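Local coordinates for chitin-binding type-4 domain-containing protein (Photorhabdus laumondii subsp. laumondii, PDB 6T5Z) that is a copper-dependent lytic polysaccharide monooxygenase of family AA10 that probably cleaves chitin chains oxidatively, at residues Y3-G8 / Q83-I88; G8-L13 / V166-I171; L35-G40 / A162-I167; A64-R69 / D105-L110; E96-K101 / V149-W154. All blocks are in the same frame, centred on the assembly; numbering follows the deposited sequence.

Interaction 1: residues Y3-G8 / Q83-I88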
# COMPACT_ATOMS: atom_id res chain seq x y z
N TYR A 3 5.85 -7.42 0.69
CA TYR A 3 4.48 -7.01 0.43
C TYR A 3 3.66 -7.16 1.70
O TYR A 3 4.07 -7.82 2.66
CB TYR A 3 3.87 -7.84 -0.71
CG TYR A 3 3.90 -9.32 -0.43
CD1 TYR A 3 2.87 -9.92 0.29
CD2 TYR A 3 4.95 -10.12 -0.86
CE1 TYR A 3 2.89 -11.27 0.57
CE2 TYR A 3 4.97 -11.48 -0.59
CZ TYR A 3 3.93 -12.04 0.13
OH TYR A 3 3.94 -13.40 0.41
N ILE A 4 2.49 -6.52 1.71
CA ILE A 4 1.56 -6.58 2.84
C ILE A 4 0.53 -7.66 2.56
O ILE A 4 -0.16 -7.61 1.53
CB ILE A 4 0.88 -5.22 3.06
CG1 ILE A 4 1.94 -4.17 3.42
CG2 ILE A 4 -0.19 -5.35 4.15
CD1 ILE A 4 1.37 -2.76 3.61
N ASP A 5 0.40 -8.63 3.48
CA ASP A 5 -0.59 -9.68 3.33
C ASP A 5 -1.70 -9.63 4.38
O ASP A 5 -2.56 -10.52 4.41
CB ASP A 5 0.06 -11.07 3.30
CG ASP A 5 0.75 -11.45 4.59
OD1 ASP A 5 1.17 -12.63 4.67
OD2 ASP A 5 0.91 -10.61 5.49
N SER A 6 -1.72 -8.61 5.23
CA SER A 6 -2.81 -8.45 6.19
C SER A 6 -2.89 -7.00 6.65
O SER A 6 -1.95 -6.50 7.25
CB SER A 6 -2.63 -9.37 7.40
OG SER A 6 -3.69 -9.18 8.34
N PRO A 7 -3.99 -6.28 6.32
CA PRO A 7 -5.05 -6.63 5.36
C PRO A 7 -4.40 -6.85 4.01
O PRO A 7 -3.45 -6.10 3.69
CB PRO A 7 -5.96 -5.39 5.36
CG PRO A 7 -5.18 -4.30 6.05
CD PRO A 7 -4.16 -4.94 6.92
N GLY A 8 -4.82 -7.87 3.27
CA GLY A 8 -4.14 -8.22 2.04
C GLY A 8 -4.08 -7.06 1.06
O GLY A 8 -5.11 -6.44 0.77
N GLN A 83 0.71 -6.20 8.32
CA GLN A 83 1.75 -7.22 8.34
C GLN A 83 2.44 -7.27 6.99
O GLN A 83 1.78 -7.48 5.96
CB GLN A 83 1.18 -8.60 8.67
CG GLN A 83 2.22 -9.70 8.76
CD GLN A 83 1.61 -11.03 9.17
OE1 GLN A 83 1.73 -11.45 10.33
NE2 GLN A 83 0.94 -11.69 8.22
N TRP A 84 3.76 -7.10 7.00
CA TRP A 84 4.61 -7.26 5.83
C TRP A 84 5.31 -8.60 5.86
O TRP A 84 5.83 -9.01 6.90
CB TRP A 84 5.68 -6.16 5.75
CG TRP A 84 5.23 -4.78 5.36
CD1 TRP A 84 4.58 -3.86 6.15
CD2 TRP A 84 5.45 -4.14 4.10
NE1 TRP A 84 4.37 -2.70 5.45
CE2 TRP A 84 4.90 -2.84 4.19
CE3 TRP A 84 6.06 -4.53 2.90
CZ2 TRP A 84 4.92 -1.95 3.12
CZ3 TRP A 84 6.09 -3.64 1.84
CH2 TRP A 84 5.53 -2.36 1.96
N GLU A 85 5.36 -9.27 4.70
CA GLU A 85 6.22 -10.42 4.45
C GLU A 85 7.46 -9.89 3.74
O GLU A 85 7.38 -9.36 2.63
CB GLU A 85 5.51 -11.48 3.60
CG GLU A 85 4.20 -11.97 4.19
CD GLU A 85 4.37 -12.96 5.34
OE1 GLU A 85 5.52 -13.31 5.66
OE2 GLU A 85 3.35 -13.41 5.92
N ILE A 86 8.61 -9.99 4.41
CA ILE A 86 9.85 -9.39 3.94
C ILE A 86 10.66 -10.51 3.28
O ILE A 86 11.42 -11.23 3.93
CB ILE A 86 10.61 -8.73 5.09
CG1 ILE A 86 9.72 -7.68 5.75
CG2 ILE A 86 11.95 -8.14 4.61
CD1 ILE A 86 9.27 -6.58 4.80
N MET A 87 10.48 -10.67 1.96
CA MET A 87 11.17 -11.76 1.26
C MET A 87 12.67 -11.53 1.19
O MET A 87 13.45 -12.48 1.25
CB MET A 87 10.60 -11.92 -0.14
CG MET A 87 9.19 -12.44 -0.17
SD MET A 87 8.71 -12.73 -1.87
CE MET A 87 9.71 -14.15 -2.28
N ILE A 88 13.11 -10.28 1.05
CA ILE A 88 14.53 -9.94 1.12
C ILE A 88 14.67 -8.78 2.09
O ILE A 88 14.13 -7.69 1.86
CB ILE A 88 15.11 -9.60 -0.26
CG1 ILE A 88 14.89 -10.75 -1.24
CG2 ILE A 88 16.60 -9.29 -0.13
CD1 ILE A 88 15.34 -10.45 -2.65
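One face of the W84 indole is covered by I4, whose CG1 sits 3.4 Å from the centroid of the five-membered ring, a CH-pi contact. The Y3 ring carries E85 CB over one face, offset toward the rim; in one of two modelled conformers, M87 SD lies at its edge, 4.1 Å from Y3 CE2, a tentative Met-aromatic contact. The branched I4 suits a broad indole: with CG1 anti to its carbonyl carbon (chi1 -62°), both CG1 and CD1 lie against the ring, whose NE1 is bonded to Y97 OH. Between these two layers of side chains, edge strand 2-6 pairs antiparallel with central strand 79-86 of a three-stranded sheet of the LPMO beta-sandwich. Y3 and E85 form a hydrogen-bonded pair, with E85 N 2.8 Å from Y3 O, and I4 faces W84 in the non-hydrogen-bonded pair. Farther along, Q83 NE2 donates almost straight to D5 OD2 (2.9 Å, 175°), meeting it on the syn side but 29° out of the carboxylate plane. The other oxygen, D5 OD1, comes within 2.6 Å of E85 OE2, the carboxylates nearly perpendicular; so short an approach suggests that one acid probably holds a proton.

Interaction 2: residues G8-L13 / V166-I171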
# COMPACT_ATOMS: atom_id res chain seq x y z
N GLY A 8 -4.82 -7.87 3.27
CA GLY A 8 -4.14 -8.22 2.04
C GLY A 8 -4.08 -7.06 1.06
O GLY A 8 -5.11 -6.44 0.77
N SER A 9 -2.89 -6.75 0.55
CA SER A 9 -2.75 -5.64 -0.38
C SER A 9 -3.31 -6.02 -1.75
O SER A 9 -3.56 -7.19 -2.05
CB SER A 9 -1.30 -5.22 -0.52
OG SER A 9 -0.60 -6.18 -1.32
N ARG A 10 -3.47 -4.99 -2.60
CA ARG A 10 -4.01 -5.21 -3.93
C ARG A 10 -3.13 -6.16 -4.72
O ARG A 10 -3.64 -7.08 -5.39
CB ARG A 10 -4.16 -3.86 -4.64
CG ARG A 10 -4.82 -3.92 -6.03
CD ARG A 10 -4.82 -2.56 -6.67
NE ARG A 10 -5.71 -1.64 -5.99
CZ ARG A 10 -5.83 -0.35 -6.29
NH1 ARG A 10 -5.09 0.17 -7.26
NH2 ARG A 10 -6.67 0.43 -5.61
N ALA A 11 -1.81 -5.97 -4.64
CA ALA A 11 -0.88 -6.88 -5.31
C ALA A 11 -0.89 -8.27 -4.69
O ALA A 11 -0.82 -9.28 -5.40
CB ALA A 11 0.54 -6.29 -5.28
N PHE A 12 -0.95 -8.34 -3.35
CA PHE A 12 -0.99 -9.64 -2.70
C PHE A 12 -2.21 -10.44 -3.15
O PHE A 12 -2.10 -11.64 -3.44
CB PHE A 12 -1.01 -9.47 -1.17
CG PHE A 12 -1.33 -10.75 -0.44
CD1 PHE A 12 -0.42 -11.80 -0.43
CD2 PHE A 12 -2.55 -10.93 0.19
CE1 PHE A 12 -0.70 -12.98 0.23
CE2 PHE A 12 -2.85 -12.12 0.85
CZ PHE A 12 -1.91 -13.14 0.87
N LEU A 13 -3.36 -9.79 -3.24
CA LEU A 13 -4.58 -10.49 -3.64
C LEU A 13 -4.52 -10.92 -5.10
O LEU A 13 -5.25 -11.84 -5.49
CB LEU A 13 -5.80 -9.60 -3.40
CG LEU A 13 -6.06 -9.24 -1.93
CD1 LEU A 13 -7.27 -8.35 -1.84
CD2 LEU A 13 -6.25 -10.48 -1.08
N VAL A 166 -0.52 -0.45 -2.17
CA VAL A 166 -1.89 0.01 -1.96
C VAL A 166 -2.76 -1.16 -1.51
O VAL A 166 -2.54 -2.32 -1.89
CB VAL A 166 -2.46 0.68 -3.24
CG1 VAL A 166 -1.64 1.91 -3.62
CG2 VAL A 166 -2.51 -0.31 -4.42
N ILE A 167 -3.73 -0.84 -0.65
CA ILE A 167 -4.66 -1.79 -0.04
C ILE A 167 -6.07 -1.25 -0.23
O ILE A 167 -6.35 -0.10 0.12
CB ILE A 167 -4.38 -2.00 1.47
CG1 ILE A 167 -2.91 -2.33 1.71
CG2 ILE A 167 -5.26 -3.11 2.05
CD1 ILE A 167 -2.48 -2.26 3.19
N ASP A 168 -6.97 -2.08 -0.76
CA ASP A 168 -8.36 -1.69 -0.92
C ASP A 168 -9.16 -2.15 0.29
O ASP A 168 -9.08 -3.32 0.68
CB ASP A 168 -8.95 -2.30 -2.19
CG ASP A 168 -8.23 -1.83 -3.43
OD1 ASP A 168 -7.37 -2.58 -3.94
OD2 ASP A 168 -8.52 -0.70 -3.86
N THR A 169 -9.92 -1.23 0.88
CA THR A 169 -10.64 -1.53 2.11
C THR A 169 -12.06 -1.00 2.03
O THR A 169 -12.32 0.01 1.38
CB THR A 169 -9.95 -0.90 3.36
OG1 THR A 169 -10.01 0.53 3.28
CG2 THR A 169 -8.49 -1.33 3.45
N THR A 170 -12.96 -1.71 2.71
CA THR A 170 -14.31 -1.22 3.01
C THR A 170 -14.35 -1.00 4.52
O THR A 170 -14.31 -1.96 5.29
CB THR A 170 -15.39 -2.20 2.57
OG1 THR A 170 -15.41 -2.28 1.15
CG2 THR A 170 -16.76 -1.73 3.04
N ILE A 171 -14.43 0.26 4.95
CA ILE A 171 -14.32 0.63 6.36
C ILE A 171 -15.71 0.82 6.97
O ILE A 171 -16.49 1.67 6.53
CB ILE A 171 -13.47 1.91 6.54
CG1 ILE A 171 -12.05 1.65 6.02
CG2 ILE A 171 -13.45 2.32 8.00
CD1 ILE A 171 -11.10 2.87 6.09
O HOH W 1 -6.22 -4.77 -1.27
O HOH W 2 -0.55 -3.46 -3.70
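This is a buried polar junction that fastens the start of the short helix 10-14 to strand 161-172, its centre some 7 Å from the middle of the chain. R10 grips D168 side-on, R10 NE to D168 OD1 at 2.8 Å and R10 NH2 to D168 OD2 at 2.8 Å, with the two planes only 12° apart; arginine suits the place because its NE and NH2 match both carboxylate oxygens at once. Its chain leaves the backbone extended and bends at chi3 (-68°), which turns the flat group so that V166 CG2 covers one of its faces. Y147 OH also binds D168 OD2, while W70 makes a cation-pi contact with R10. At the N-cap, S9 OG accepts from F12 N at 3.0 Å, a hydroxyl well fitted to accept from an amide in the first turn of a helix, and is also hydrogen-bonded to Q165 OE1. The backbone joins in through R10 N, 2.9 Å from V166 O and nearly straight. Two waters extend the join, one linking G8 O to D168 N and the other A11 N to V166 O.

Interaction 3: residues L35-G40 / A162-I167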
# COMPACT_ATOMS: atom_id res chain seq x y z
N LEU A 35 7.35 -4.07 -5.96
CA LEU A 35 6.85 -2.73 -6.31
C LEU A 35 7.79 -1.68 -5.69
O LEU A 35 7.49 -1.00 -4.71
CB LEU A 35 5.40 -2.60 -5.86
CG LEU A 35 4.42 -3.35 -6.79
CD1 LEU A 35 3.24 -3.89 -6.02
CD2 LEU A 35 3.95 -2.41 -7.87
N GLU A 36 8.96 -1.56 -6.32
CA GLU A 36 10.06 -0.74 -5.81
C GLU A 36 10.22 0.52 -6.66
O GLU A 36 10.22 0.45 -7.89
CB GLU A 36 11.37 -1.54 -5.82
CG GLU A 36 12.55 -0.83 -5.15
CD GLU A 36 13.84 -1.59 -5.32
OE1 GLU A 36 13.81 -2.66 -5.95
OE2 GLU A 36 14.89 -1.12 -4.85
N ALA A 37 10.38 1.65 -5.99
CA ALA A 37 10.47 2.94 -6.67
C ALA A 37 11.18 3.91 -5.73
O ALA A 37 11.51 3.57 -4.59
CB ALA A 37 9.10 3.46 -7.08
N LYS A 38 11.42 5.13 -6.21
CA LYS A 38 12.10 6.12 -5.38
C LYS A 38 11.31 6.41 -4.11
O LYS A 38 10.08 6.43 -4.11
CB LYS A 38 12.32 7.41 -6.17
CG LYS A 38 13.33 7.27 -7.28
CD LYS A 38 14.71 6.98 -6.74
CE LYS A 38 15.72 6.80 -7.86
NZ LYS A 38 15.45 5.53 -8.60
N LYS A 39 12.04 6.62 -3.01
CA LYS A 39 11.42 6.94 -1.73
C LYS A 39 10.89 8.37 -1.74
O LYS A 39 11.07 9.12 -2.71
CB LYS A 39 12.41 6.73 -0.58
CG LYS A 39 13.62 7.69 -0.62
CD LYS A 39 14.57 7.51 0.56
CE LYS A 39 15.31 6.18 0.50
NZ LYS A 39 16.43 6.15 1.50
N GLY A 40 10.24 8.76 -0.66
CA GLY A 40 9.92 10.15 -0.43
C GLY A 40 8.53 10.60 -0.86
O GLY A 40 8.30 11.81 -0.96
N ALA A 162 11.97 2.77 -2.08
CA ALA A 162 10.97 2.31 -1.13
C ALA A 162 10.05 1.34 -1.85
O ALA A 162 9.98 1.32 -3.08
CB ALA A 162 10.13 3.47 -0.57
N PHE A 163 9.31 0.55 -1.08
CA PHE A 163 8.33 -0.37 -1.65
C PHE A 163 6.92 0.14 -1.38
O PHE A 163 6.62 0.60 -0.28
CB PHE A 163 8.51 -1.78 -1.10
CG PHE A 163 9.76 -2.44 -1.60
CD1 PHE A 163 10.99 -2.17 -1.02
CD2 PHE A 163 9.73 -3.27 -2.72
CE1 PHE A 163 12.16 -2.74 -1.50
CE2 PHE A 163 10.89 -3.85 -3.21
CZ PHE A 163 12.10 -3.58 -2.61
N TYR A 164 6.05 0.05 -2.40
CA TYR A 164 4.76 0.73 -2.37
C TYR A 164 3.63 -0.29 -2.46
O TYR A 164 3.56 -1.06 -3.43
CB TYR A 164 4.67 1.75 -3.50
CG TYR A 164 5.54 2.98 -3.28
CD1 TYR A 164 6.88 2.99 -3.67
CD2 TYR A 164 5.02 4.11 -2.65
CE1 TYR A 164 7.69 4.12 -3.45
CE2 TYR A 164 5.81 5.24 -2.43
CZ TYR A 164 7.14 5.23 -2.83
OH TYR A 164 7.91 6.36 -2.63
N GLN A 165 2.73 -0.28 -1.47
CA GLN A 165 1.66 -1.28 -1.37
C GLN A 165 0.32 -0.61 -1.11
O GLN A 165 0.01 -0.29 0.04
CB GLN A 165 1.98 -2.30 -0.28
CG GLN A 165 3.15 -3.23 -0.62
CD GLN A 165 2.70 -4.47 -1.38
OE1 GLN A 165 1.89 -5.25 -0.89
NE2 GLN A 165 3.24 -4.67 -2.58
N VAL A 166 -0.52 -0.45 -2.17
CA VAL A 166 -1.89 0.01 -1.96
C VAL A 166 -2.76 -1.16 -1.51
O VAL A 166 -2.54 -2.32 -1.89
CB VAL A 166 -2.46 0.68 -3.24
CG1 VAL A 166 -1.64 1.91 -3.62
CG2 VAL A 166 -2.51 -0.31 -4.42
N ILE A 167 -3.73 -0.84 -0.65
CA ILE A 167 -4.66 -1.79 -0.04
C ILE A 167 -6.07 -1.25 -0.23
O ILE A 167 -6.35 -0.10 0.12
CB ILE A 167 -4.38 -2.00 1.47
CG1 ILE A 167 -2.91 -2.33 1.71
CG2 ILE A 167 -5.26 -3.11 2.05
CD1 ILE A 167 -2.48 -2.26 3.19
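Y164 carries its ring anti to the carbonyl carbon (chi1 -72°), which lays it along the strand 36-38 side, where Y164 OH donates a hydrogen bond to K38 O at 2.6 Å. F163, one residue earlier, has nearly the same first torsion (-70°) but belongs to the other face of the sheet, where its ring meets E36. The extended E36 chain, CG anti to the backbone N, passes over one ring face, offset toward the rim, with CG 4.1 Å from the F163 ring centroid. Its carboxylate plane is 22° from the ring, and E36 OE2 is bonded to N161. On the Y164 face, A37 CB packs 3.9 Å from Y164 CE1; a methyl is small enough to let the ring lie close to the backbone. Between the strands, E36 and F163 form a non-hydrogen-bonded antiparallel pair and A37 and A162 a hydrogen-bonded one, with A162 N 2.7 Å from A37 O. Just before strand 36-38, L35 O accepts from Y164 N at 2.9 Å. This edge of the mixed sheet borders the active site: the F163 side chain is about 4 Å from the copper ion and meets the ring of H1. The tyrosine hydroxyl gives K38 O, past the last sheet pair, a side-chain donor in its carbonyl plane, while E36, packed on the phenylalanine beside the metal, probably belongs to the second shell of the copper site.

Interaction 4: residues A64-R69 / D105-L110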
# COMPACT_ATOMS: atom_id res chain seq x y z
N ALA A 64 -5.58 0.95 -12.58
CA ALA A 64 -7.01 1.10 -12.81
C ALA A 64 -7.68 1.51 -11.51
O ALA A 64 -7.29 1.06 -10.43
CB ALA A 64 -7.59 -0.23 -13.32
N GLN A 65 -8.68 2.38 -11.61
CA GLN A 65 -9.39 2.84 -10.41
C GLN A 65 -10.86 3.04 -10.75
O GLN A 65 -11.24 4.01 -11.41
CB GLN A 65 -8.77 4.11 -9.84
CG GLN A 65 -9.31 4.47 -8.46
CD GLN A 65 -9.20 3.32 -7.48
OE1 GLN A 65 -8.11 2.80 -7.22
NE2 GLN A 65 -10.34 2.90 -6.94
N THR A 66 -11.68 2.08 -10.32
CA THR A 66 -13.14 2.20 -10.34
C THR A 66 -13.65 1.58 -9.04
O THR A 66 -12.94 0.83 -8.37
CB THR A 66 -13.79 1.47 -11.53
OG1 THR A 66 -13.65 0.06 -11.35
CG2 THR A 66 -13.16 1.88 -12.86
N GLU A 67 -14.90 1.91 -8.70
CA GLU A 67 -15.52 1.29 -7.54
C GLU A 67 -15.59 -0.23 -7.67
O GLU A 67 -15.53 -0.94 -6.66
CB GLU A 67 -16.93 1.84 -7.33
CG GLU A 67 -16.95 3.26 -6.81
CD GLU A 67 -18.35 3.84 -6.73
OE1 GLU A 67 -18.79 4.48 -7.72
OE2 GLU A 67 -19.03 3.63 -5.70
N ASP A 68 -15.70 -0.74 -8.90
CA ASP A 68 -15.95 -2.15 -9.15
C ASP A 68 -14.68 -2.98 -9.28
O ASP A 68 -14.76 -4.21 -9.22
CB ASP A 68 -16.80 -2.33 -10.43
CG ASP A 68 -16.37 -1.40 -11.57
OD1 ASP A 68 -16.96 -0.30 -11.70
OD2 ASP A 68 -15.45 -1.75 -12.34
N ARG A 69 -13.51 -2.34 -9.44
CA ARG A 69 -12.35 -3.06 -9.96
C ARG A 69 -11.75 -4.02 -8.95
O ARG A 69 -11.35 -5.14 -9.30
CB ARG A 69 -11.29 -2.07 -10.43
CG ARG A 69 -10.01 -2.73 -10.92
CD ARG A 69 -10.23 -3.37 -12.28
NE ARG A 69 -9.05 -4.10 -12.76
CZ ARG A 69 -8.76 -5.35 -12.41
NH1 ARG A 69 -9.53 -6.01 -11.56
NH2 ARG A 69 -7.68 -5.94 -12.92
N ASP A 105 -12.40 10.36 -4.99
CA ASP A 105 -13.23 9.85 -6.07
C ASP A 105 -12.76 8.45 -6.45
O ASP A 105 -11.72 8.30 -7.10
CB ASP A 105 -13.17 10.78 -7.28
CG ASP A 105 -14.19 10.43 -8.35
OD1 ASP A 105 -14.64 9.27 -8.39
OD2 ASP A 105 -14.54 11.32 -9.15
N PRO A 106 -13.50 7.40 -6.08
CA PRO A 106 -13.04 6.03 -6.33
C PRO A 106 -13.05 5.64 -7.80
O PRO A 106 -12.63 4.52 -8.13
CB PRO A 106 -14.04 5.18 -5.53
CG PRO A 106 -15.26 6.04 -5.46
CD PRO A 106 -14.77 7.44 -5.34
N ASN A 107 -13.53 6.50 -8.68
CA ASN A 107 -13.57 6.24 -10.11
C ASN A 107 -12.59 7.10 -10.89
O ASN A 107 -12.72 7.23 -12.11
CB ASN A 107 -15.00 6.44 -10.62
CG ASN A 107 -15.96 5.40 -10.07
OD1 ASN A 107 -15.76 4.20 -10.27
ND2 ASN A 107 -17.01 5.85 -9.37
N LYS A 108 -11.62 7.70 -10.22
CA LYS A 108 -10.57 8.50 -10.82
C LYS A 108 -9.22 7.98 -10.34
O LYS A 108 -9.12 7.36 -9.28
CB LYS A 108 -10.72 9.98 -10.45
CG LYS A 108 -11.88 10.67 -11.14
CD LYS A 108 -11.76 10.49 -12.65
CE LYS A 108 -12.79 11.33 -13.40
NZ LYS A 108 -13.44 10.56 -14.49
N PRO A 109 -8.15 8.24 -11.10
CA PRO A 109 -6.84 7.69 -10.74
C PRO A 109 -6.37 8.14 -9.36
O PRO A 109 -6.71 9.23 -8.88
CB PRO A 109 -5.92 8.22 -11.84
CG PRO A 109 -6.84 8.46 -13.01
CD PRO A 109 -8.12 8.94 -12.40
N LEU A 110 -5.57 7.28 -8.74
CA LEU A 110 -4.91 7.64 -7.49
C LEU A 110 -3.82 8.66 -7.76
O LEU A 110 -2.97 8.47 -8.62
CB LEU A 110 -4.31 6.40 -6.83
CG LEU A 110 -5.28 5.31 -6.37
CD1 LEU A 110 -4.49 4.08 -5.89
CD2 LEU A 110 -6.17 5.85 -5.25
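P106 meets E67 with its ring, CG lying 3.5 Å from E67 CG as the two side chains run side by side. It is the second residue of a type I beta turn, D105-K108, where the fixed phi of proline fits. P106 O accepts from Q65 NE2 at 3.0 Å, in the plane of the Q65 amide but tilted 27° from that of the carbonyl. Q65 folds back at chi2 (53°) to make this bond; its OE1 accepts from R10 NH2, and its NE2 is also bonded to Y147 OH. N107, whose N closes an Asx turn on D105 OD1, offers E67 both a donor and an acceptor: N107 OD1 takes E67 N at 2.9 Å from above the carbonyl plane, and N107 ND2 donates to E67 OE1 at 2.8 Å on the anti side. The contact joins two long loops, one preceding strand 73-76 and the other strand 121-126, away from the copper site of H1 and H90. The bent Q65 chain then packs against the carbonyl of K108, and the buried L110 sets its isobutyl end against the Q65 amide.

Interaction 5: residues E96-K101 / V149-W154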
# COMPACT_ATOMS: atom_id res chain seq x y z
N GLU A 96 5.36 3.38 6.87
CA GLU A 96 4.39 4.45 7.02
C GLU A 96 3.18 4.19 6.14
O GLU A 96 3.25 3.42 5.17
CB GLU A 96 5.01 5.82 6.70
CG GLU A 96 5.37 5.99 5.26
CD GLU A 96 5.88 7.40 4.93
OE1 GLU A 96 5.99 8.24 5.85
OE2 GLU A 96 6.18 7.64 3.75
N TYR A 97 2.07 4.84 6.49
CA TYR A 97 0.77 4.54 5.89
C TYR A 97 0.02 5.83 5.62
O TYR A 97 -0.08 6.69 6.51
CB TYR A 97 -0.04 3.60 6.80
CG TYR A 97 0.71 2.30 6.99
CD1 TYR A 97 1.63 2.15 8.02
CD2 TYR A 97 0.51 1.23 6.12
CE1 TYR A 97 2.36 0.97 8.17
CE2 TYR A 97 1.21 0.06 6.26
CZ TYR A 97 2.14 -0.07 7.28
OH TYR A 97 2.83 -1.25 7.41
N PHE A 98 -0.48 5.96 4.39
CA PHE A 98 -1.34 7.05 3.95
C PHE A 98 -2.73 6.49 3.68
O PHE A 98 -2.90 5.31 3.38
CB PHE A 98 -0.79 7.69 2.67
CG PHE A 98 0.57 8.33 2.84
CD1 PHE A 98 0.68 9.70 3.02
CD2 PHE A 98 1.74 7.56 2.77
CE1 PHE A 98 1.92 10.31 3.16
CE2 PHE A 98 2.99 8.16 2.90
CZ PHE A 98 3.08 9.54 3.10
N ILE A 99 -3.75 7.35 3.74
CA ILE A 99 -5.08 6.91 3.35
C ILE A 99 -5.71 7.95 2.44
O ILE A 99 -5.36 9.14 2.49
CB ILE A 99 -5.97 6.60 4.58
CG1 ILE A 99 -7.23 5.81 4.16
CG2 ILE A 99 -6.32 7.87 5.36
CD1 ILE A 99 -7.95 5.20 5.33
N THR A 100 -6.61 7.49 1.57
CA THR A 100 -7.34 8.41 0.71
C THR A 100 -8.11 9.42 1.54
O THR A 100 -8.52 9.15 2.68
CB THR A 100 -8.32 7.63 -0.20
OG1 THR A 100 -8.93 6.56 0.55
CG2 THR A 100 -7.57 7.05 -1.39
N LYS A 101 -8.29 10.61 0.98
CA LYS A 101 -9.05 11.67 1.64
C LYS A 101 -10.52 11.28 1.77
O LYS A 101 -11.06 10.52 0.96
CB LYS A 101 -8.97 12.97 0.84
CG LYS A 101 -7.66 13.71 0.92
CD LYS A 101 -7.68 14.92 -0.02
CE LYS A 101 -6.41 15.74 0.11
NZ LYS A 101 -6.18 16.64 -1.05
N VAL A 149 -8.55 3.60 0.03
CA VAL A 149 -7.30 2.94 -0.33
C VAL A 149 -6.24 3.40 0.65
O VAL A 149 -6.10 4.60 0.91
CB VAL A 149 -6.89 3.25 -1.78
CG1 VAL A 149 -5.49 2.70 -2.06
CG2 VAL A 149 -7.92 2.68 -2.74
N ILE A 150 -5.50 2.45 1.20
CA ILE A 150 -4.39 2.72 2.10
C ILE A 150 -3.11 2.45 1.34
O ILE A 150 -3.00 1.43 0.65
CB ILE A 150 -4.50 1.84 3.37
CG1 ILE A 150 -5.71 2.29 4.20
CG2 ILE A 150 -3.17 1.88 4.17
CD1 ILE A 150 -6.10 1.39 5.36
N LEU A 151 -2.16 3.38 1.42
CA LEU A 151 -0.84 3.22 0.80
C LEU A 151 0.19 2.91 1.88
O LEU A 151 0.51 3.76 2.71
CB LEU A 151 -0.43 4.46 0.01
CG LEU A 151 0.99 4.41 -0.58
CD1 LEU A 151 1.12 3.31 -1.64
CD2 LEU A 151 1.41 5.75 -1.16
N GLY A 152 0.71 1.69 1.86
CA GLY A 152 1.81 1.32 2.73
C GLY A 152 3.12 1.60 2.04
O GLY A 152 3.28 1.30 0.85
N VAL A 153 4.06 2.21 2.77
CA VAL A 153 5.37 2.55 2.23
C VAL A 153 6.45 2.01 3.16
O VAL A 153 6.48 2.35 4.36
CB VAL A 153 5.55 4.06 2.02
CG1 VAL A 153 6.91 4.35 1.35
CG2 VAL A 153 4.39 4.61 1.18
N TRP A 154 7.33 1.19 2.62
CA TRP A 154 8.48 0.65 3.31
C TRP A 154 9.71 1.32 2.72
O TRP A 154 10.07 1.04 1.57
CB TRP A 154 8.54 -0.87 3.15
CG TRP A 154 9.79 -1.49 3.64
CD1 TRP A 154 10.60 -1.03 4.65
CD2 TRP A 154 10.41 -2.70 3.17
NE1 TRP A 154 11.66 -1.87 4.83
CE2 TRP A 154 11.57 -2.91 3.94
CE3 TRP A 154 10.09 -3.63 2.17
CZ2 TRP A 154 12.43 -3.99 3.73
CZ3 TRP A 154 10.93 -4.71 1.97
CH2 TRP A 154 12.08 -4.89 2.75
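E96 and V153 open a ladder of backbone hydrogen bonds, each giving its N to the other's O, with V153 N 2.8 Å from E96 O. F98 and L151 repeat the reciprocal pairing, and T100 N closes the series on V149 O. A side chain adds one more bond: T100 OG1, placed between the backbone N and carbonyl carbon (chi1 39°), accepts from V149 N at 3.0 Å and also bonds to H148. Threonine therefore carries the pairing past the last regular bridge. Apolar contacts lie on both faces. On one, I99 CG1 touches I150 CG1 at 3.8 Å, and the Y97 ring brings CD2 to 3.6 Å from G152 CA, where the lack of a side chain lets the ring lie so near the strand. On the other, F98 CE2 reaches V153 CG2 at 4.2 Å, while E96 CG runs alongside V153 CB. Beta-branched and aromatic residues suit these extended strands of the sandwich's mixed sheet. With the N and O of E96, F98, L151 and V153 paired across the strands and both faces largely apolar, the contact forms a buried interior layer of the beta-sandwich.

How the interactions relate
From the N terminus, strand 2-6 opens interaction 1, which closes a loop at strand 79-86. Before it closes, the chain starts interactions 2 and 3 from helix 10-14 and strand 36-38, and interaction 4 from 64-69; all three cross interaction 1. Interactions 2 and 3 end together on strand 161-172, so they close the longest loops, enclosing both interactions 4 and 5, which cross each other. Interaction 5 begins only after interaction 1 has closed. Strand 161-172, paired with 148-156, joins interactions 3 and 5 in one mixed sheet, against which interaction 2 packs helix 10-14; Q165 and Y97 reach across to the three-stranded sheet of interaction 1, while R10 meets Q65 to link interaction 4.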